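Local coordinates for N5-carboxyaminoimidazole ribonucleotide synthetase (Bacillus anthracis, PDB 3QFF), which probably catalyses the ATP-dependent carboxylation of aminoimidazole ribonucleotide with bicarbonate, a step of purine biosynthesis, as an ATP-grasp enzyme, at residues A41-T46 and L66-H71; L330-R335 and L375-H380; H71-S76 and Q92-H97. All coordinates share one frame; numbering follows the deposited sequence.

Contact 1 of 3, residues A41-T46 and L66-H71; sequences AVLDPT and LKAIQH
Leu43 reaches helix 66-74 with one methyl, CD1, and that single carbon makes every close approach of this contact. It comes within 3.6 Å of Ala68 O and lies 3.7 Å from Ile69 N, so it is set against the peptide group joining these two residues. Two side chains complete the seat: Ala68 CB stands 3.9 Å from Leu43 CD1, and Ile69 CD1 is at the same 3.9 Å from it. Both meetings are apolar and methyl to methyl, and no hydrogen bond crosses between the segments.

The torsions explain the reach. Leu43 leaves the strand with CG anti to the backbone N (chi1 180°), and a nearly extended chi2 carries CD1 onward, straight out to the helix. Ile69 arrives by a bent path: its CB leaves the helix at an angle to the strand, and with CG1 beside the backbone N (chi1 -74°) and a second bend at chi2, CD1 is brought back to Leu43.

Strand 39-44 belongs to the parallel sheet of the preATP-grasp region, in which it lies between strands 57-60 and 16-20, and helix 66-74 packs on one of its faces in the manner of a Rossmann-like alpha/beta layer. Alternation along the strand follows: Leu43 points to the helix, whereas Val42 packs on Ala55. Leu72, one turn further along the helix, also touches Leu43.

Just past Leu43 the chain turns. Asp44 OD1 accepts a hydrogen bond from Thr46 N at 2.9 Å, forming an Asx turn; the donor comes on the anti side of the carboxylate, 26° out of its plane. The second oxygen, OD2, is hydrogen-bonded to Gly22 N, which ties this turn to the glycine-rich loop after strand 16-20.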
loop_
_atom_site.group_PDB
_atom_site.type_symbol
_atom_site.label_atom_id
_atom_site.label_comp_id
_atom_site.label_asym_id
_atom_site.label_seq_id
_atom_site.Cartn_x
_atom_site.Cartn_y
_atom_site.Cartn_z
ATOM N N ALA A 41 0.980 -17.595 4.173
ATOM C CA ALA A 41 0.570 -18.505 5.254
ATOM C C ALA A 41 0.987 -17.900 6.588
ATOM O O ALA A 41 2.074 -17.328 6.697
ATOM C CB ALA A 41 1.197 -19.894 5.060
ATOM N N VAL A 42 0.138 -18.008 7.603
ATOM C CA VAL A 42 0.469 -17.467 8.922
ATOM C C VAL A 42 0.213 -18.512 10.006
ATOM O O VAL A 42 -0.730 -19.300 9.912
ATOM C CB VAL A 42 -0.313 -16.138 9.229
ATOM C CG1 VAL A 42 -1.822 -16.325 9.072
ATOM C CG2 VAL A 42 0.011 -15.591 10.635
ATOM N N LEU A 43 1.071 -18.517 11.022
ATOM C CA LEU A 43 0.845 -19.290 12.249
ATOM C C LEU A 43 0.714 -18.346 13.440
ATOM O O LEU A 43 1.545 -17.449 13.626
ATOM C CB LEU A 43 1.980 -20.290 12.478
ATOM C CG LEU A 43 1.972 -21.219 13.703
ATOM C CD1 LEU A 43 2.896 -22.381 13.433
ATOM C CD2 LEU A 43 2.403 -20.508 14.988
ATOM N N ASP A 44 -0.310 -18.583 14.258
ATOM C CA ASP A 44 -0.664 -17.709 15.380
ATOM C C ASP A 44 -1.580 -18.487 16.339
ATOM O O ASP A 44 -2.407 -19.279 15.890
ATOM C CB ASP A 44 -1.394 -16.459 14.862
ATOM C CG ASP A 44 -1.576 -15.380 15.938
ATOM O OD1 ASP A 44 -2.577 -15.438 16.679
ATOM O OD2 ASP A 44 -0.714 -14.470 16.042
ATOM N N PRO A 45 -1.414 -18.280 17.662
ATOM C CA PRO A 45 -2.221 -18.943 18.700
ATOM C C PRO A 45 -3.723 -18.662 18.648
ATOM O O PRO A 45 -4.520 -19.482 19.130
ATOM C CB PRO A 45 -1.642 -18.370 20.000
ATOM C CG PRO A 45 -0.244 -18.052 19.675
ATOM C CD PRO A 45 -0.269 -17.568 18.247
ATOM N N THR A 46 -4.109 -17.511 18.101
ATOM C CA THR A 46 -5.519 -17.103 18.068
ATOM C C THR A 46 -6.056 -17.152 16.643
ATOM O O THR A 46 -5.359 -16.766 15.709
ATOM C CB THR A 46 -5.702 -15.675 18.620
ATOM O OG1 THR A 46 -4.990 -15.547 19.856
ATOM C CG2 THR A 46 -7.179 -15.368 18.864
ATOM N N LEU A 66 6.292 -27.466 17.829
ATOM C CA LEU A 66 7.231 -27.730 16.731
ATOM C C LEU A 66 6.562 -28.359 15.503
ATOM O O LEU A 66 6.906 -28.007 14.390
ATOM C CB LEU A 66 8.461 -28.541 17.184
ATOM C CG LEU A 66 9.430 -29.068 16.101
ATOM C CD1 LEU A 66 10.116 -27.947 15.307
ATOM C CD2 LEU A 66 10.468 -30.007 16.694
ATOM N N LYS A 67 5.596 -29.251 15.718
ATOM C CA LYS A 67 4.820 -29.850 14.622
ATOM C C LYS A 67 4.096 -28.798 13.774
ATOM O O LYS A 67 4.069 -28.894 12.547
ATOM C CB LYS A 67 3.802 -30.876 15.146
ATOM C CG LYS A 67 4.388 -31.982 16.036
ATOM C CD LYS A 67 4.858 -33.198 15.259
ATOM C CE LYS A 67 4.694 -34.470 16.105
ATOM N NZ LYS A 67 5.595 -35.561 15.649
ATOM N N ALA A 68 3.495 -27.812 14.427
ATOM C CA ALA A 68 2.800 -26.736 13.707
ATOM C C ALA A 68 3.795 -25.846 12.954
ATOM O O ALA A 68 3.563 -25.508 11.801
ATOM C CB ALA A 68 1.949 -25.915 14.663
ATOM N N ILE A 69 4.893 -25.478 13.613
ATOM C CA ILE A 69 5.995 -24.740 12.986
ATOM C C ILE A 69 6.471 -25.489 11.723
ATOM O O ILE A 69 6.720 -24.878 10.674
ATOM C CB ILE A 69 7.186 -24.536 13.988
ATOM C CG1 ILE A 69 6.864 -23.463 15.048
ATOM C CG2 ILE A 69 8.495 -24.187 13.260
ATOM C CD1 ILE A 69 6.645 -22.061 14.480
ATOM N N GLN A 70 6.579 -26.815 11.846
ATOM C CA GLN A 70 6.965 -27.678 10.741
ATOM C C GLN A 70 5.937 -27.646 9.622
ATOM O O GLN A 70 6.306 -27.608 8.456
ATOM C CB GLN A 70 7.207 -29.117 11.221
ATOM C CG GLN A 70 8.579 -29.292 11.872
ATOM C CD GLN A 70 8.749 -30.616 12.598
ATOM O OE1 GLN A 70 7.795 -31.363 12.798
ATOM N NE2 GLN A 70 9.979 -30.903 13.002
ATOM N N HIS A 71 4.655 -27.668 9.983
ATOM C CA HIS A 71 3.592 -27.604 8.988
ATOM C C HIS A 71 3.635 -26.278 8.204
ATOM O O HIS A 71 3.487 -26.278 6.995
ATOM C CB HIS A 71 2.214 -27.847 9.614
ATOM C CG HIS A 71 1.104 -27.865 8.612
ATOM N ND1 HIS A 71 -0.117 -27.264 8.839
ATOM C CD2 HIS A 71 1.045 -28.378 7.360
ATOM C CE1 HIS A 71 -0.883 -27.415 7.772
ATOM N NE2 HIS A 71 -0.202 -28.087 6.861
#

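Contact 2 of 3, residues L330-R335 and L375-H380; sequences LRQVNR and LHIWDH
At the end of helix 323-331, in the C-terminal domain of the synthetase, the side chain of Gln332 grips the backbone at the C-terminal end of helix 365-374, with His376 (positive phi) the residue that leaves it. Gln332 NE2 donates to Leu375 O over 2.7 Å, with an N-H...O angle of 155°. The acceptor lies practically in the amide plane of Gln332, while the donor is tilted 27° from the carbonyl plane of Leu375. Gln332 folds into this position through two successive bends: CG lies beside the backbone N (chi1 -70°), and a further turn at chi2 swings the amide across to the carbonyl.

Van der Waals contacts flank the bond. Leu375 CD2 rests 3.8 Å from Arg335 CB and as close to Arg335 O, which accepts a hydrogen bond from Lys371 NZ. Ile377 CD1 approaches Gln332 CB more loosely, at 4.2 Å, and the same isoleucine packs on His325 and Val329 of helix 323-331. Arg335 bends at chi2 and chi3, which brings its guanidinium obliquely near Leu375 CA.

His376 ND1 donates a bifurcated hydrogen bond to the Asp379 carboxylate, 3.1 Å to OD1 and 3.2 Å to OD2, both on their syn lone pairs. This pair bridges the turn into helix 379-382. The segment 330-335 also faces the second subunit, where Leu330 packs on its Pro13 and Val333 on its Leu305. Side-chain-to-backbone bonding thus joins the C-terminal ends of helices 323-331 and 365-374 in the small C-terminal domain, whose strands 316-322, 354-361 and 339-343 continue the large antiparallel sheet.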
loop_
_atom_site.group_PDB
_atom_site.type_symbol
_atom_site.label_atom_id
_atom_site.label_comp_id
_atom_site.label_asym_id
_atom_site.label_seq_id
_atom_site.Cartn_x
_atom_site.Cartn_y
_atom_site.Cartn_z
ATOM N N LEU A 330 -12.808 7.014 15.582
ATOM C CA LEU A 330 -14.020 6.734 14.784
ATOM C C LEU A 330 -15.015 7.879 14.824
ATOM O O LEU A 330 -15.672 8.161 13.823
ATOM C CB LEU A 330 -14.691 5.427 15.211
ATOM C CG LEU A 330 -13.908 4.118 15.022
ATOM C CD1 LEU A 330 -14.651 2.997 15.712
ATOM C CD2 LEU A 330 -13.672 3.770 13.553
ATOM N N ARG A 331 -15.109 8.553 15.965
ATOM C CA ARG A 331 -16.048 9.662 16.106
ATOM C C ARG A 331 -15.567 10.924 15.385
ATOM O O ARG A 331 -16.379 11.758 14.963
ATOM C CB ARG A 331 -16.372 9.928 17.587
ATOM C CG ARG A 331 -17.262 8.830 18.188
ATOM C CD ARG A 331 -17.719 9.104 19.623
ATOM N NE ARG A 331 -16.631 8.946 20.589
ATOM C CZ ARG A 331 -15.956 9.959 21.126
ATOM N NH1 ARG A 331 -16.260 11.212 20.802
ATOM N NH2 ARG A 331 -14.977 9.723 21.990
ATOM N N GLN A 332 -14.250 11.043 15.235
ATOM C CA GLN A 332 -13.618 12.209 14.621
ATOM C C GLN A 332 -13.230 11.949 13.166
ATOM O O GLN A 332 -12.489 12.729 12.575
ATOM C CB GLN A 332 -12.355 12.598 15.406
ATOM C CG GLN A 332 -12.594 13.202 16.796
ATOM C CD GLN A 332 -12.963 14.652 16.729
ATOM O OE1 GLN A 332 -13.980 15.016 16.149
ATOM N NE2 GLN A 332 -12.133 15.502 17.314
ATOM N N VAL A 333 -13.730 10.854 12.597
ATOM C CA VAL A 333 -13.322 10.409 11.257
ATOM C C VAL A 333 -13.478 11.495 10.180
ATOM O O VAL A 333 -12.644 11.611 9.285
ATOM C CB VAL A 333 -13.989 9.053 10.867
ATOM C CG1 VAL A 333 -15.375 9.254 10.277
ATOM C CG2 VAL A 333 -13.097 8.267 9.910
ATOM N N ASN A 334 -14.519 12.318 10.315
ATOM C CA ASN A 334 -14.746 13.455 9.418
ATOM C C ASN A 334 -13.682 14.553 9.505
ATOM O O ASN A 334 -13.632 15.441 8.661
ATOM C CB ASN A 334 -16.148 14.043 9.654
ATOM C CG ASN A 334 -16.333 14.592 11.071
ATOM O OD1 ASN A 334 -15.883 13.992 12.058
ATOM N ND2 ASN A 334 -17.004 15.738 11.174
ATOM N N ARG A 335 -12.825 14.497 10.519
ATOM C CA ARG A 335 -11.814 15.532 10.695
ATOM C C ARG A 335 -10.431 15.054 10.264
ATOM O O ARG A 335 -9.429 15.740 10.498
ATOM C CB ARG A 335 -11.778 16.028 12.144
ATOM C CG ARG A 335 -13.113 16.543 12.658
ATOM C CD ARG A 335 -12.955 17.875 13.357
ATOM N NE ARG A 335 -12.334 17.762 14.678
ATOM C CZ ARG A 335 -12.237 18.762 15.555
ATOM N NH1 ARG A 335 -12.722 19.966 15.262
ATOM N NH2 ARG A 335 -11.658 18.563 16.733
ATOM N N LEU A 375 -7.195 17.417 17.283
ATOM C CA LEU A 375 -8.176 16.344 17.194
ATOM C C LEU A 375 -8.713 15.923 18.558
ATOM O O LEU A 375 -9.778 15.311 18.645
ATOM C CB LEU A 375 -7.584 15.134 16.458
ATOM C CG LEU A 375 -7.299 15.302 14.954
ATOM C CD1 LEU A 375 -6.535 14.110 14.403
ATOM C CD2 LEU A 375 -8.598 15.488 14.180
ATOM N N HIS A 376 -7.954 16.241 19.610
ATOM C CA HIS A 376 -8.290 15.894 20.998
ATOM C C HIS A 376 -8.572 14.409 21.214
ATOM O O HIS A 376 -9.475 14.032 21.964
ATOM C CB HIS A 376 -9.418 16.804 21.533
ATOM C CG HIS A 376 -9.001 18.236 21.660
ATOM N ND1 HIS A 376 -8.082 18.658 22.597
ATOM C CD2 HIS A 376 -9.342 19.333 20.944
ATOM C CE1 HIS A 376 -7.876 19.955 22.454
ATOM N NE2 HIS A 376 -8.628 20.389 21.457
ATOM N N ILE A 377 -7.807 13.566 20.530
ATOM C CA ILE A 377 -7.898 12.124 20.717
ATOM C C ILE A 377 -6.840 11.660 21.717
ATOM O O ILE A 377 -7.068 10.730 22.492
ATOM C CB ILE A 377 -7.718 11.384 19.370
ATOM C CG1 ILE A 377 -8.891 11.697 18.422
ATOM C CG2 ILE A 377 -7.579 9.884 19.584
ATOM C CD1 ILE A 377 -8.614 11.351 16.954
ATOM N N TRP A 378 -5.681 12.315 21.697
ATOM C CA TRP A 378 -4.536 11.863 22.492
ATOM C C TRP A 378 -4.229 12.770 23.691
ATOM O O TRP A 378 -3.090 12.820 24.141
ATOM C CB TRP A 378 -3.293 11.666 21.603
ATOM C CG TRP A 378 -3.527 10.681 20.470
ATOM C CD1 TRP A 378 -3.420 9.320 20.531
ATOM C CD2 TRP A 378 -3.941 10.989 19.130
ATOM N NE1 TRP A 378 -3.736 8.758 19.309
ATOM C CE2 TRP A 378 -4.047 9.762 18.430
ATOM C CE3 TRP A 378 -4.214 12.181 18.447
ATOM C CZ2 TRP A 378 -4.424 9.694 17.080
ATOM C CZ3 TRP A 378 -4.586 12.112 17.106
ATOM C CH2 TRP A 378 -4.685 10.872 16.439
ATOM N N ASP A 379 -5.254 13.451 24.216
ATOM C CA ASP A 379 -5.096 14.388 25.343
ATOM C C ASP A 379 -4.397 13.763 26.563
ATOM O O ASP A 379 -3.626 14.434 27.256
ATOM C CB ASP A 379 -6.455 14.997 25.746
ATOM C CG ASP A 379 -6.896 16.144 24.828
ATOM O OD1 ASP A 379 -8.116 16.394 24.715
ATOM O OD2 ASP A 379 -6.040 16.818 24.223
ATOM N N HIS A 380 -4.680 12.489 26.817
ATOM C CA HIS A 380 -3.996 11.701 27.849
ATOM C C HIS A 380 -2.470 11.737 27.656
ATOM O O HIS A 380 -1.722 12.141 28.562
ATOM C CB HIS A 380 -4.530 10.260 27.825
ATOM C CG HIS A 380 -3.937 9.353 28.863
ATOM N ND1 HIS A 380 -4.056 7.985 28.796
ATOM C CD2 HIS A 380 -3.225 9.613 29.987
ATOM C CE1 HIS A 380 -3.443 7.437 29.831
ATOM N NE2 HIS A 380 -2.932 8.405 30.571
#

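Contact 3 of 3, residues H71-S76 and Q92-H97; sequences HLAEIS and QWLEKH
Ala73 is the centre of this helix-to-helix contact, and Trp93 and Leu94 of helix 88-97 are its two partners. The CB of Ala73 points at the other helix and meets both of them. Ala73 CB lies 3.5 Å from Trp93 CZ3 and 4.1 Å from Trp93 CH2, and it sits close to the plane of the indole, at the edge of the six-membered ring. The methyl therefore abuts the rim and does not lie over a face. The same methyl, Ala73 CB, also lies 3.9 Å from Leu94 CD2.

The indole of Trp93 leaves the helix with CG anti to the backbone N (chi1 -166°), and chi2 of 88° turns the ring so that its benzo edge faces the alanine. Leu94 sets CG beside the backbone N, and its nearly extended chi2 (159°) sends CD2 forward. Neither CB aims straight across; the ends of both chains make the approach, and the backbones come nearest at Ala73 and Leu94, with 7.0 Å between the CA atoms.

One face of the indole is occupied from within its own helix: His97 CB stands 3.7 Å above the ring plane, offset toward the rim. Leu72 and Leu94 both touch Ile20 of strand 16-20, so helices 66-74 and 88-97 pack side by side on the same face of the parallel sheet of the Rossmann-like preATP-grasp domain.

At the C-terminal end of helix 66-74, Leu72 O accepts two hydrogen bonds, from Ser76 OG at 2.7 Å and from Ile75 N, from opposite faces of its carbonyl plane.

With no hydrogen bond or salt bridge across the two segments, the contact depends on shape: a small methyl in a seat between a ring edge and a leucine methyl allows the close approach of the helices.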
loop_
_atom_site.group_PDB
_atom_site.type_symbol
_atom_site.label_atom_id
_atom_site.label_comp_id
_atom_site.label_asym_id
_atom_site.label_seq_id
_atom_site.Cartn_x
_atom_site.Cartn_y
_atom_site.Cartn_z
ATOM N N HIS A 71 4.655 -27.668 9.983
ATOM C CA HIS A 71 3.592 -27.604 8.988
ATOM C C HIS A 71 3.635 -26.278 8.204
ATOM O O HIS A 71 3.487 -26.278 6.995
ATOM C CB HIS A 71 2.214 -27.847 9.614
ATOM C CG HIS A 71 1.104 -27.865 8.612
ATOM N ND1 HIS A 71 -0.117 -27.264 8.839
ATOM C CD2 HIS A 71 1.045 -28.378 7.360
ATOM C CE1 HIS A 71 -0.883 -27.415 7.772
ATOM N NE2 HIS A 71 -0.202 -28.087 6.861
ATOM N N LEU A 72 3.858 -25.164 8.899
ATOM C CA LEU A 72 4.036 -23.860 8.241
ATOM C C LEU A 72 5.216 -23.883 7.283
ATOM O O LEU A 72 5.105 -23.433 6.138
ATOM C CB LEU A 72 4.239 -22.738 9.276
ATOM C CG LEU A 72 4.445 -21.316 8.735
ATOM C CD1 LEU A 72 3.147 -20.778 8.108
ATOM C CD2 LEU A 72 4.879 -20.413 9.870
ATOM N N ALA A 73 6.340 -24.413 7.747
ATOM C CA ALA A 73 7.543 -24.454 6.928
ATOM C C ALA A 73 7.322 -25.284 5.672
ATOM O O ALA A 73 7.744 -24.880 4.583
ATOM C CB ALA A 73 8.725 -24.986 7.737
ATOM N N GLU A 74 6.637 -26.420 5.840
ATOM C CA GLU A 74 6.348 -27.391 4.768
ATOM C C GLU A 74 5.587 -26.821 3.589
ATOM O O GLU A 74 5.647 -27.373 2.485
ATOM C CB GLU A 74 5.452 -28.509 5.303
ATOM C CG GLU A 74 6.137 -29.588 6.063
ATOM C CD GLU A 74 5.161 -30.672 6.484
ATOM O OE1 GLU A 74 5.631 -31.791 6.724
ATOM O OE2 GLU A 74 3.930 -30.411 6.556
ATOM N N ILE A 75 4.818 -25.770 3.837
ATOM C CA ILE A 75 3.986 -25.181 2.795
ATOM C C ILE A 75 4.444 -23.779 2.396
ATOM O O ILE A 75 3.781 -23.102 1.603
ATOM C CB ILE A 75 2.521 -25.166 3.218
ATOM C CG1 ILE A 75 2.328 -24.171 4.380
ATOM C CG2 ILE A 75 2.072 -26.604 3.552
ATOM C CD1 ILE A 75 0.934 -24.054 4.897
ATOM N N SER A 76 5.591 -23.365 2.929
ATOM C CA SER A 76 6.148 -22.031 2.674
ATOM C C SER A 76 7.445 -22.110 1.872
ATOM O O SER A 76 8.307 -22.930 2.162
ATOM C CB SER A 76 6.447 -21.333 4.008
ATOM O OG SER A 76 5.257 -21.125 4.742
ATOM N N GLN A 92 16.362 -23.499 15.060
ATOM C CA GLN A 92 17.340 -24.336 14.366
ATOM C C GLN A 92 16.642 -25.195 13.313
ATOM O O GLN A 92 17.153 -25.358 12.199
ATOM C CB GLN A 92 18.133 -25.235 15.329
ATOM C CG GLN A 92 19.231 -26.031 14.613
ATOM C CD GLN A 92 20.165 -26.773 15.564
ATOM O OE1 GLN A 92 21.254 -26.293 15.879
ATOM N NE2 GLN A 92 19.743 -27.944 16.014
ATOM N N TRP A 93 15.481 -25.745 13.659
ATOM C CA TRP A 93 14.768 -26.577 12.693
ATOM C C TRP A 93 14.483 -25.783 11.408
ATOM O O TRP A 93 14.813 -26.224 10.297
ATOM C CB TRP A 93 13.490 -27.183 13.269
ATOM C CG TRP A 93 13.000 -28.268 12.366
ATOM C CD1 TRP A 93 13.348 -29.597 12.401
ATOM C CD2 TRP A 93 12.129 -28.110 11.244
ATOM N NE1 TRP A 93 12.725 -30.276 11.379
ATOM C CE2 TRP A 93 11.970 -29.385 10.654
ATOM C CE3 TRP A 93 11.455 -27.012 10.685
ATOM C CZ2 TRP A 93 11.162 -29.597 9.531
ATOM C CZ3 TRP A 93 10.650 -27.224 9.564
ATOM C CH2 TRP A 93 10.519 -28.504 8.997
ATOM N N LEU A 94 13.902 -24.602 11.576
ATOM C CA LEU A 94 13.581 -23.717 10.451
ATOM C C LEU A 94 14.811 -23.340 9.639
ATOM O O LEU A 94 14.801 -23.428 8.405
ATOM C CB LEU A 94 12.918 -22.445 10.966
ATOM C CG LEU A 94 11.497 -22.642 11.474
ATOM C CD1 LEU A 94 11.132 -21.507 12.418
ATOM C CD2 LEU A 94 10.538 -22.730 10.297
ATOM N N GLU A 95 15.871 -22.928 10.335
ATOM C CA GLU A 95 17.101 -22.491 9.677
ATOM C C GLU A 95 17.716 -23.592 8.813
ATOM O O GLU A 95 18.224 -23.329 7.718
ATOM C CB GLU A 95 18.111 -21.973 10.709
ATOM C CG GLU A 95 19.160 -21.029 10.132
ATOM C CD GLU A 95 20.079 -20.448 11.188
ATOM O OE1 GLU A 95 20.070 -20.944 12.335
ATOM O OE2 GLU A 95 20.815 -19.487 10.874
ATOM N N LYS A 96 17.638 -24.833 9.280
ATOM C CA LYS A 96 18.287 -25.906 8.566
ATOM C C LYS A 96 17.366 -26.716 7.647
ATOM O O LYS A 96 17.823 -27.240 6.632
ATOM C CB LYS A 96 19.076 -26.799 9.531
ATOM C CG LYS A 96 20.056 -26.017 10.462
ATOM C CD LYS A 96 21.228 -25.364 9.721
ATOM C CE LYS A 96 21.943 -24.374 10.624
ATOM N NZ LYS A 96 22.913 -23.506 9.895
ATOM N N HIS A 97 16.072 -26.784 7.961
ATOM C CA HIS A 97 15.153 -27.619 7.173
ATOM C C HIS A 97 14.078 -26.854 6.397
ATOM O O HIS A 97 13.341 -27.441 5.600
ATOM C CB HIS A 97 14.519 -28.702 8.054
ATOM C CG HIS A 97 15.521 -29.558 8.760
ATOM N ND1 HIS A 97 16.381 -30.402 8.088
ATOM C CD2 HIS A 97 15.807 -29.697 10.075
ATOM C CE1 HIS A 97 17.150 -31.029 8.963
ATOM N NE2 HIS A 97 16.822 -30.618 10.176
#

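In the fold
Contacts 1 and 3 are neighbours in the preATP-grasp region, their centres about 10 Å apart. They share His71 and use successive parts of helix 66-74, which meets strand 39-44 in one and helix 88-97 in the other. Side chains join them: Ile69 CG2 lies 3.8 Å from Leu94 CG, and Leu43 CB 3.9 Å from Leu72 CD2. Contact 2 belongs to the C-terminal region; its centre is about 38 Å from that of contact 1, and about 44 Å from that of contact 3, which lies on the opposite side of the chain's centre. The ADP pocket is lined by residues between 113 and 274, so none of the six segments contributes to it.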